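Local structure of AGR_C_1268p (Agrobacterium tumefaciens str. C58, 2GHS) at residues Asp138-Pro143 / Arg319-Tyr324; Pro181-Phe186 / Asp233-Asp238. The protein probably binds a divalent metal ion and hydrolyses sugar lactones, as a gluconolactonase-like beta-propeller protein of the SMP-30/regucalcin family. One frame throughout, in Å; residues are numbered along the deposited sequence.

Counting from the N terminus, the first of the four segments, 138-143, lies at the end of strand 134-141 and the turn after it; then come 181-186 on strand 170-186, 233-238 on strand 231-237, and last the loop 319-324 after strand 309-311. Contact 2 closes a loop of 46 intervening residues and is nested inside the one of 175 residues closed by contact 1. Their centres lie 11 Å apart. Arg140 NE and Asp138 OD2 probably bond to Ile184 O and N, each at 2.9 Å. The three strand segments lie near the propeller's centre, probably on successive blades, with 319-324 crossing the first.

Contact 1 of 2, residues Asp138-Pro143 / Arg319-Tyr324; sequences DGRMHP and RFEPLY
Glu321 meets Arg140 through a salt bridge between OE2 and NH1, 3.2 Å long. As a hydrogen bond it is weak: the angle at the proton is 129°, and the guanidinium and carboxylate planes are turned 61° against each other. The two side chains cross at about a right angle, and Glu321 OE1 lies 3.3 Å from Arg140 CG, so the acid also rests against the aliphatic part of the arginine. That same OE1 takes protons from two waters. One of them donates to Met141 O at 2.6 Å, the other accepts from Met141 N, and the carboxylate is thereby linked to both backbone polar groups of a single residue.

Met141, a selenomethionine, makes much of the packing. Its chain is bent at chi2 and again at chi3, which folds the end along the 322-324 backbone: CB packs 3.9 Å from Pro322 CD, CE comes 3.5 Å from Tyr324 CA, and SE lies 5.4 Å from the centroid of the Tyr324 ring. With SE 76° off the ring normal, this is a Met-aromatic contact made at the ring edge. Beyond it, Pro322 CG packs 3.6 Å from Pro143 CA, a proline-proline apolar contact.

Second-shell partners fix the first. Arg140 NE bonds to Ile184 O, orienting the guanidinium, while Tyr324 OH is held by His124 and Gly169. The Arg140 side chain is about 7 Å from that of Glu52, a predicted metal ligand.

The touching parts run nearly at right angles and share no direct backbone hydrogen bond; the loop 319-324 passes across the end of strand 134-141 of the beta-propeller. Around them, strand 92-99 receives Met141 and Tyr324 on Ala96, strand 51-57 touches Glu321 at Thr55, and Arg140 packs on Cys185 of strand 170-186.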
ATOM      1  N   ASP A 138      -5.024   3.467   0.181  1.00 13.29           N
ATOM      2  CA  ASP A 138      -3.987   2.714   0.890  1.00 14.12           C
ATOM      3  C   ASP A 138      -4.566   1.963   2.101  1.00 11.16           C
ATOM      4  O   ASP A 138      -5.402   2.485   2.827  1.00 11.04           O
ATOM      5  CB  ASP A 138      -3.002   3.745   1.402  1.00 11.56           C
ATOM      6  CG  ASP A 138      -1.807   3.123   2.088  1.00 18.63           C
ATOM      7  OD1 ASP A 138      -1.206   2.153   1.537  1.00 21.12           O
ATOM      8  OD2 ASP A 138      -1.452   3.629   3.180  1.00 19.89           O
ATOM      9  N   GLY A 139      -4.090   0.766   2.354  1.00 11.37           N
ATOM     10  CA  GLY A 139      -4.489   0.085   3.590  1.00 11.92           C
ATOM     11  C   GLY A 139      -3.401  -0.875   3.983  1.00 12.12           C
ATOM     12  O   GLY A 139      -2.542  -1.225   3.169  1.00 12.60           O
ATOM     13  N   ARG A 140      -3.379  -1.281   5.253  1.00  8.73           N
ATOM     14  CA  ARG A 140      -2.397  -2.278   5.701  1.00 10.56           C
ATOM     15  C   ARG A 140      -2.907  -2.994   6.950  1.00 10.26           C
ATOM     16  O   ARG A 140      -3.593  -2.391   7.757  1.00  8.83           O
ATOM     17  CB  ARG A 140      -1.023  -1.643   5.958  1.00 12.20           C
ATOM     18  CG  ARG A 140       0.104  -2.713   6.020  1.00 13.49           C
ATOM     19  CD  ARG A 140       1.487  -2.178   5.914  1.00 14.76           C
ATOM     20  NE  ARG A 140       1.655  -1.383   4.705  1.00 12.14           N
ATOM     21  CZ  ARG A 140       1.801  -1.903   3.502  1.00 10.80           C
ATOM     22  NH1 ARG A 140       1.834  -3.207   3.358  1.00 12.21           N
ATOM     23  NH2 ARG A 140       1.897  -1.108   2.437  1.00 13.33           N
HETATM   24  N   MSE A 141      -2.526  -4.261   7.092  1.00  9.09           N
HETATM   25  CA  MSE A 141      -2.864  -5.089   8.237  1.00  9.14           C
HETATM   26  C   MSE A 141      -1.979  -4.818   9.454  1.00  7.09           C
HETATM   27  O   MSE A 141      -0.749  -4.780   9.354  1.00  8.42           O
HETATM   28  CB  MSE A 141      -2.751  -6.574   7.857  1.00 10.96           C
HETATM   29  CG  MSE A 141      -3.807  -7.073   6.900  1.00 10.22           C
HETATM   30 SE   MSE A 141      -5.573  -6.902   7.689  1.00 12.79          SE
HETATM   31  CE  MSE A 141      -5.195  -7.689   9.407  1.00 12.70           C
ATOM     32  N   HIS A 142      -2.630  -4.686  10.606  1.00  9.09           N
ATOM     33  CA  HIS A 142      -1.994  -4.591  11.897  1.00  9.00           C
ATOM     34  C   HIS A 142      -1.838  -6.035  12.431  1.00  7.67           C
ATOM     35  O   HIS A 142      -2.700  -6.885  12.187  1.00 10.65           O
ATOM     36  CB  HIS A 142      -2.847  -3.702  12.822  1.00 10.69           C
ATOM     37  CG  HIS A 142      -2.244  -3.514  14.170  1.00  8.19           C
ATOM     38  ND1 HIS A 142      -2.422  -4.399  15.187  1.00  7.51           N
ATOM     39  CD2 HIS A 142      -1.390  -2.582  14.635  1.00  6.99           C
ATOM     40  CE1 HIS A 142      -1.717  -4.029  16.239  1.00 10.71           C
ATOM     41  NE2 HIS A 142      -1.071  -2.915  15.930  1.00  7.73           N
ATOM     42  N   PRO A 143      -0.755  -6.326  13.182  1.00  9.82           N
ATOM     43  CA  PRO A 143      -0.573  -7.684  13.690  1.00 13.13           C
ATOM     44  C   PRO A 143      -1.669  -8.276  14.606  1.00 12.91           C
ATOM     45  O   PRO A 143      -1.732  -9.505  14.780  1.00 15.03           O
ATOM     46  CB  PRO A 143       0.792  -7.644  14.364  1.00 13.77           C
ATOM     47  CG  PRO A 143       1.202  -6.329  14.398  1.00 17.61           C
ATOM     48  CD  PRO A 143       0.407  -5.487  13.453  1.00 10.66           C
ATOM     49  N   ARG A 319       9.030  -8.341   6.899  1.00 11.99           N
ATOM     50  CA  ARG A 319       8.125  -9.236   7.597  1.00 16.18           C
ATOM     51  C   ARG A 319       6.894  -9.435   6.750  1.00 11.72           C
ATOM     52  O   ARG A 319       6.433  -8.512   6.074  1.00 12.89           O
ATOM     53  CB  ARG A 319       7.695  -8.686   8.944  1.00 24.04           C
ATOM     54  CG  ARG A 319       7.331  -7.242   8.953  1.00 28.21           C
ATOM     55  CD  ARG A 319       6.677  -6.818  10.317  1.00 33.19           C
ATOM     56  NE  ARG A 319       7.346  -5.627  10.828  1.00 24.52           N
ATOM     57  CZ  ARG A 319       6.814  -4.407  10.949  1.00 24.63           C
ATOM     58  NH1 ARG A 319       5.544  -4.166  10.650  1.00 23.14           N
ATOM     59  NH2 ARG A 319       7.590  -3.416  11.399  1.00 12.71           N
ATOM     60  N   PHE A 320       6.374 -10.649   6.779  1.00 11.80           N
ATOM     61  CA  PHE A 320       5.173 -10.927   6.046  1.00 12.72           C
ATOM     62  C   PHE A 320       3.984 -10.274   6.727  1.00  9.42           C
ATOM     63  O   PHE A 320       3.972 -10.057   7.929  1.00 10.97           O
ATOM     64  CB  PHE A 320       4.934 -12.413   5.920  1.00 10.83           C
ATOM     65  CG  PHE A 320       6.050 -13.163   5.179  1.00 13.02           C
ATOM     66  CD1 PHE A 320       6.398 -12.812   3.885  1.00 14.61           C
ATOM     67  CD2 PHE A 320       6.709 -14.218   5.765  1.00 13.40           C
ATOM     68  CE1 PHE A 320       7.388 -13.485   3.203  1.00 12.51           C
ATOM     69  CE2 PHE A 320       7.693 -14.919   5.072  1.00 16.28           C
ATOM     70  CZ  PHE A 320       8.019 -14.532   3.777  1.00 11.60           C
ATOM     71  N   GLU A 321       2.999  -9.917   5.902  1.00  8.86           N
ATOM     72  CA  GLU A 321       1.851  -9.188   6.366  1.00  9.68           C
ATOM     73  C   GLU A 321       0.983 -10.074   7.252  1.00 10.17           C
ATOM     74  O   GLU A 321       0.847 -11.275   7.002  1.00 10.30           O
ATOM     75  CB  GLU A 321       1.047  -8.675   5.141  1.00 11.11           C
ATOM     76  CG  GLU A 321       1.803  -7.621   4.303  1.00 17.02           C
ATOM     77  CD  GLU A 321       2.105  -6.281   5.039  1.00 21.57           C
ATOM     78  OE1 GLU A 321       1.284  -5.820   5.828  1.00 20.49           O
ATOM     79  OE2 GLU A 321       3.192  -5.681   4.852  1.00 31.41           O
ATOM     80  N   PRO A 322       0.440  -9.504   8.324  1.00  5.72           N
ATOM     81  CA  PRO A 322      -0.490 -10.249   9.159  1.00  6.37           C
ATOM     82  C   PRO A 322      -1.744 -10.673   8.436  1.00  6.95           C
ATOM     83  O   PRO A 322      -2.148 -10.033   7.465  1.00  9.19           O
ATOM     84  CB  PRO A 322      -0.901  -9.231  10.238  1.00  7.56           C
ATOM     85  CG  PRO A 322       0.196  -8.268  10.252  1.00  8.70           C
ATOM     86  CD  PRO A 322       0.688  -8.156   8.871  1.00  8.40           C
ATOM     87  N   LEU A 323      -2.407 -11.687   9.005  1.00  6.03           N
ATOM     88  CA  LEU A 323      -3.692 -12.174   8.499  1.00  5.74           C
ATOM     89  C   LEU A 323      -4.840 -11.399   9.126  1.00  6.37           C
ATOM     90  O   LEU A 323      -4.805 -11.063  10.324  1.00  8.82           O
ATOM     91  CB  LEU A 323      -3.883 -13.652   8.816  1.00  6.78           C
ATOM     92  CG  LEU A 323      -2.942 -14.691   8.266  1.00 16.71           C
ATOM     93  CD1 LEU A 323      -3.603 -16.073   8.358  1.00 20.44           C
ATOM     94  CD2 LEU A 323      -2.576 -14.399   6.891  1.00 21.03           C
ATOM     95  N   TYR A 324      -5.876 -11.150   8.334  1.00  5.85           N
ATOM     96  CA  TYR A 324      -7.108 -10.604   8.860  1.00  4.47           C
ATOM     97  C   TYR A 324      -7.904 -11.677   9.581  1.00  6.03           C
ATOM     98  O   TYR A 324      -8.124 -12.753   9.034  1.00  9.24           O
ATOM     99  CB  TYR A 324      -7.969 -10.030   7.752  1.00  5.69           C
ATOM    100  CG  TYR A 324      -9.277  -9.426   8.204  1.00  6.94           C
ATOM    101  CD1 TYR A 324      -9.339  -8.178   8.843  1.00  5.56           C
ATOM    102  CD2 TYR A 324     -10.485 -10.099   8.000  1.00  5.64           C
ATOM    103  CE1 TYR A 324     -10.552  -7.642   9.240  1.00  4.04           C
ATOM    104  CE2 TYR A 324     -11.694  -9.552   8.377  1.00  5.81           C
ATOM    105  CZ  TYR A 324     -11.738  -8.325   9.009  1.00  6.26           C
ATOM    106  OH  TYR A 324     -12.912  -7.745   9.363  1.00  7.43           O
TER
HETATM  107  O   HOH W   1       1.717  -4.676   8.432  1.00 12.41           O
HETATM  108  O   HOH W   2      -1.220  -5.639   4.667  1.00 16.53           O

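Contact 2 of 2, residues Pro181-Phe186 / Asp233-Asp238. With EDO (1,2-ethanediol), chain D.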
ATOM      1  N   PRO A 181      -5.156   9.596   1.966  1.00  9.90           N
ATOM      2  CA  PRO A 181      -4.484   8.789   2.998  1.00  9.31           C
ATOM      3  C   PRO A 181      -3.450   7.877   2.417  1.00 10.13           C
ATOM      4  O   PRO A 181      -3.631   7.317   1.336  1.00  8.67           O
ATOM      5  CB  PRO A 181      -5.632   8.010   3.651  1.00  8.15           C
ATOM      6  CG  PRO A 181      -6.666   7.960   2.634  1.00 16.19           C
ATOM      7  CD  PRO A 181      -6.548   9.136   1.742  1.00 12.13           C
ATOM      8  N   ASN A 182      -2.310   7.768   3.089  1.00 10.86           N
ATOM      9  CA  ASN A 182      -1.223   6.934   2.568  1.00  8.87           C
ATOM     10  C   ASN A 182      -0.241   6.593   3.657  1.00  9.12           C
ATOM     11  O   ASN A 182      -0.463   6.912   4.838  1.00  9.57           O
ATOM     12  CB  ASN A 182      -0.555   7.691   1.394  1.00  9.83           C
ATOM     13  CG  ASN A 182      -0.745   7.015   0.048  1.00 10.84           C
ATOM     14  OD1 ASN A 182      -0.600   5.791  -0.059  1.00 15.45           O
ATOM     15  ND2 ASN A 182      -0.946   7.834  -1.019  1.00 12.45           N
ATOM     16  N   SER A 183       0.838   5.921   3.263  1.00  9.25           N
ATOM     17  CA  SER A 183       1.924   5.517   4.173  1.00  9.29           C
ATOM     18  C   SER A 183       1.525   4.785   5.399  1.00  9.02           C
ATOM     19  O   SER A 183       2.201   4.863   6.421  1.00  9.73           O
ATOM     20  CB  SER A 183       2.771   6.740   4.545  1.00 10.58           C
ATOM     21  OG  SER A 183       3.992   6.379   5.220  1.00 12.39           O
ATOM     22  N   ILE A 184       0.409   4.062   5.324  1.00  7.79           N
ATOM     23  CA  ILE A 184      -0.045   3.276   6.478  1.00 10.17           C
ATOM     24  C   ILE A 184       0.848   2.070   6.707  1.00  9.65           C
ATOM     25  O   ILE A 184       1.049   1.218   5.814  1.00  8.10           O
ATOM     26  CB  ILE A 184      -1.511   2.855   6.303  1.00  9.65           C
ATOM     27  CG1 ILE A 184      -2.435   4.096   6.231  1.00 11.24           C
ATOM     28  CG2 ILE A 184      -1.922   1.973   7.445  1.00 12.32           C
ATOM     29  CD1 ILE A 184      -3.856   3.702   5.846  1.00 12.74           C
ATOM     30  N   CYS A 185       1.447   2.027   7.896  1.00  9.14           N
ATOM     31  CA  CYS A 185       2.258   0.890   8.285  1.00  9.26           C
ATOM     32  C   CYS A 185       2.490   0.929   9.785  1.00  8.31           C
ATOM     33  O   CYS A 185       2.043   1.835  10.471  1.00  9.36           O
ATOM     34  CB  CYS A 185       3.603   0.873   7.520  1.00  8.51           C
ATOM     35  SG  CYS A 185       4.630   2.291   7.782  1.00 11.74           S
ATOM     36  N   PHE A 186       3.139  -0.095  10.311  1.00  9.02           N
ATOM     37  CA  PHE A 186       3.221  -0.315  11.737  1.00  8.52           C
ATOM     38  C   PHE A 186       4.618  -0.718  12.200  1.00  9.69           C
ATOM     39  O   PHE A 186       5.351  -1.387  11.488  1.00  9.93           O
ATOM     40  CB  PHE A 186       2.214  -1.405  12.182  1.00  8.89           C
ATOM     41  CG  PHE A 186       0.821  -1.089  11.751  1.00  6.92           C
ATOM     42  CD1 PHE A 186       0.069  -0.139  12.414  1.00  9.78           C
ATOM     43  CD2 PHE A 186       0.280  -1.719  10.652  1.00  7.80           C
ATOM     44  CE1 PHE A 186      -1.215   0.190  11.947  1.00 10.97           C
ATOM     45  CE2 PHE A 186      -0.985  -1.419  10.169  1.00  9.56           C
ATOM     46  CZ  PHE A 186      -1.749  -0.449  10.809  1.00  8.91           C
ATOM     47  N   ASP A 233       3.678   8.337  -0.633  1.00  8.86           N
ATOM     48  CA  ASP A 233       2.623   7.400  -0.998  1.00  9.17           C
ATOM     49  C   ASP A 233       2.683   6.180  -0.050  1.00 10.47           C
ATOM     50  O   ASP A 233       2.778   6.371   1.156  1.00  9.42           O
ATOM     51  CB  ASP A 233       2.755   7.024  -2.497  1.00  9.51           C
ATOM     52  CG  ASP A 233       1.871   7.857  -3.389  1.00 21.40           C
ATOM     53  OD1 ASP A 233       1.647   9.064  -3.089  1.00 21.31           O
ATOM     54  OD2 ASP A 233       1.401   7.301  -4.397  1.00 21.94           O
ATOM     55  N   GLY A 234       2.625   4.937  -0.565  1.00  9.30           N
ATOM     56  CA  GLY A 234       2.593   3.765   0.302  1.00  9.73           C
ATOM     57  C   GLY A 234       3.909   3.524   0.994  1.00  8.36           C
ATOM     58  O   GLY A 234       4.975   3.956   0.510  1.00  8.51           O
ATOM     59  N   SER A 235       3.811   2.895   2.166  1.00  8.71           N
ATOM     60  CA  SER A 235       4.974   2.531   2.967  1.00  8.52           C
ATOM     61  C   SER A 235       4.901   1.173   3.615  1.00 10.90           C
ATOM     62  O   SER A 235       3.814   0.692   3.952  1.00 10.01           O
ATOM     63  CB  SER A 235       5.174   3.515   4.109  1.00  9.23           C
ATOM     64  OG  SER A 235       5.438   4.831   3.641  1.00  9.57           O
ATOM     65  N   VAL A 236       6.084   0.603   3.811  1.00  9.03           N
ATOM     66  CA  VAL A 236       6.275  -0.578   4.680  1.00  8.45           C
ATOM     67  C   VAL A 236       7.266  -0.212   5.774  1.00  8.70           C
ATOM     68  O   VAL A 236       7.976   0.764   5.694  1.00  9.14           O
ATOM     69  CB  VAL A 236       6.691  -1.842   3.933  1.00  9.53           C
ATOM     70  CG1 VAL A 236       5.577  -2.319   3.003  1.00 12.85           C
ATOM     71  CG2 VAL A 236       8.012  -1.636   3.192  1.00 13.00           C
ATOM     72  N   CYS A 237       7.256  -1.001   6.828  1.00  8.36           N
ATOM     73  CA  CYS A 237       8.108  -0.812   7.976  1.00  9.48           C
ATOM     74  C   CYS A 237       8.856  -2.141   8.205  1.00  9.39           C
ATOM     75  O   CYS A 237       8.236  -3.219   8.319  1.00  8.97           O
ATOM     76  CB  CYS A 237       7.264  -0.377   9.164  1.00  9.28           C
ATOM     77  SG  CYS A 237       8.192   0.022  10.639  1.00 12.43           S
ATOM     78  N   ASP A 238      10.197  -2.089   8.170  1.00  9.80           N
ATOM     79  CA  ASP A 238      10.978  -3.314   8.245  1.00  8.55           C
ATOM     80  C   ASP A 238      11.164  -3.837   9.698  1.00  9.19           C
ATOM     81  O   ASP A 238      10.608  -3.302  10.647  1.00  9.69           O
ATOM     82  CB  ASP A 238      12.304  -3.187   7.469  1.00  8.56           C
ATOM     83  CG  ASP A 238      13.313  -2.277   8.127  1.00  8.19           C
ATOM     84  OD1 ASP A 238      13.197  -1.992   9.341  1.00  9.93           O
ATOM     85  OD2 ASP A 238      14.288  -1.832   7.420  1.00  9.97           O
TER
HETATM   86  C1  EDO D 317      -3.557   7.890  -4.906  1.00 38.38           C
HETATM   87  O1  EDO D 317      -4.228   6.694  -5.316  1.00 27.71           O
HETATM   88  C2  EDO D 317      -2.119   7.492  -4.542  1.00 35.85           C
HETATM   89  O2  EDO D 317      -2.099   6.556  -3.439  1.00 25.51           O
HETATM   90  O   HOH W   3       1.148   1.863   2.991  1.00 10.58           O
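The metal site predicted for this SMP-30-type propeller draws two of its ligands from this contact, Asn182 and Asp233, the latter also the predicted proton donor/acceptor. Asn182 ND2 is 3.5 Å from Asp233 OD1, and the amide and carboxylate planes lie 26° apart. An ethanediol, probably from the crystallisation liquor, occupies the neighbourhood: its O2 accepts from Asn182 ND2 at 3.0 Å, and it also bonds to Glu52, Arg135 and Asn137, all predicted site residues.

Behind the site, strands that probably are the inner strands of adjacent propeller blades run side by side, their axes 3° from parallel and 4.3 Å apart at the closest. They are not paired as one sheet. The sole direct backbone bond between the segments, Ser183 N to Asp233 O, is weak, at 118°. A water spans the next step: it accepts from Ser235 N and probably donates to Ile184 O, which Arg140 NE also reaches.

Ser183 OG stands anti to its own N, which directs it to Ser235 OG, 2.6 Å away; either hydroxyl could donate, and Ser235 OG is also bonded to Asn245. Farther along, Cys185 SG packs 4.0 Å from Cys237 CB, while Cys237 CB presses against Phe186 O at 3.2 Å. That carbonyl in turn accepts from Arg319 NH1.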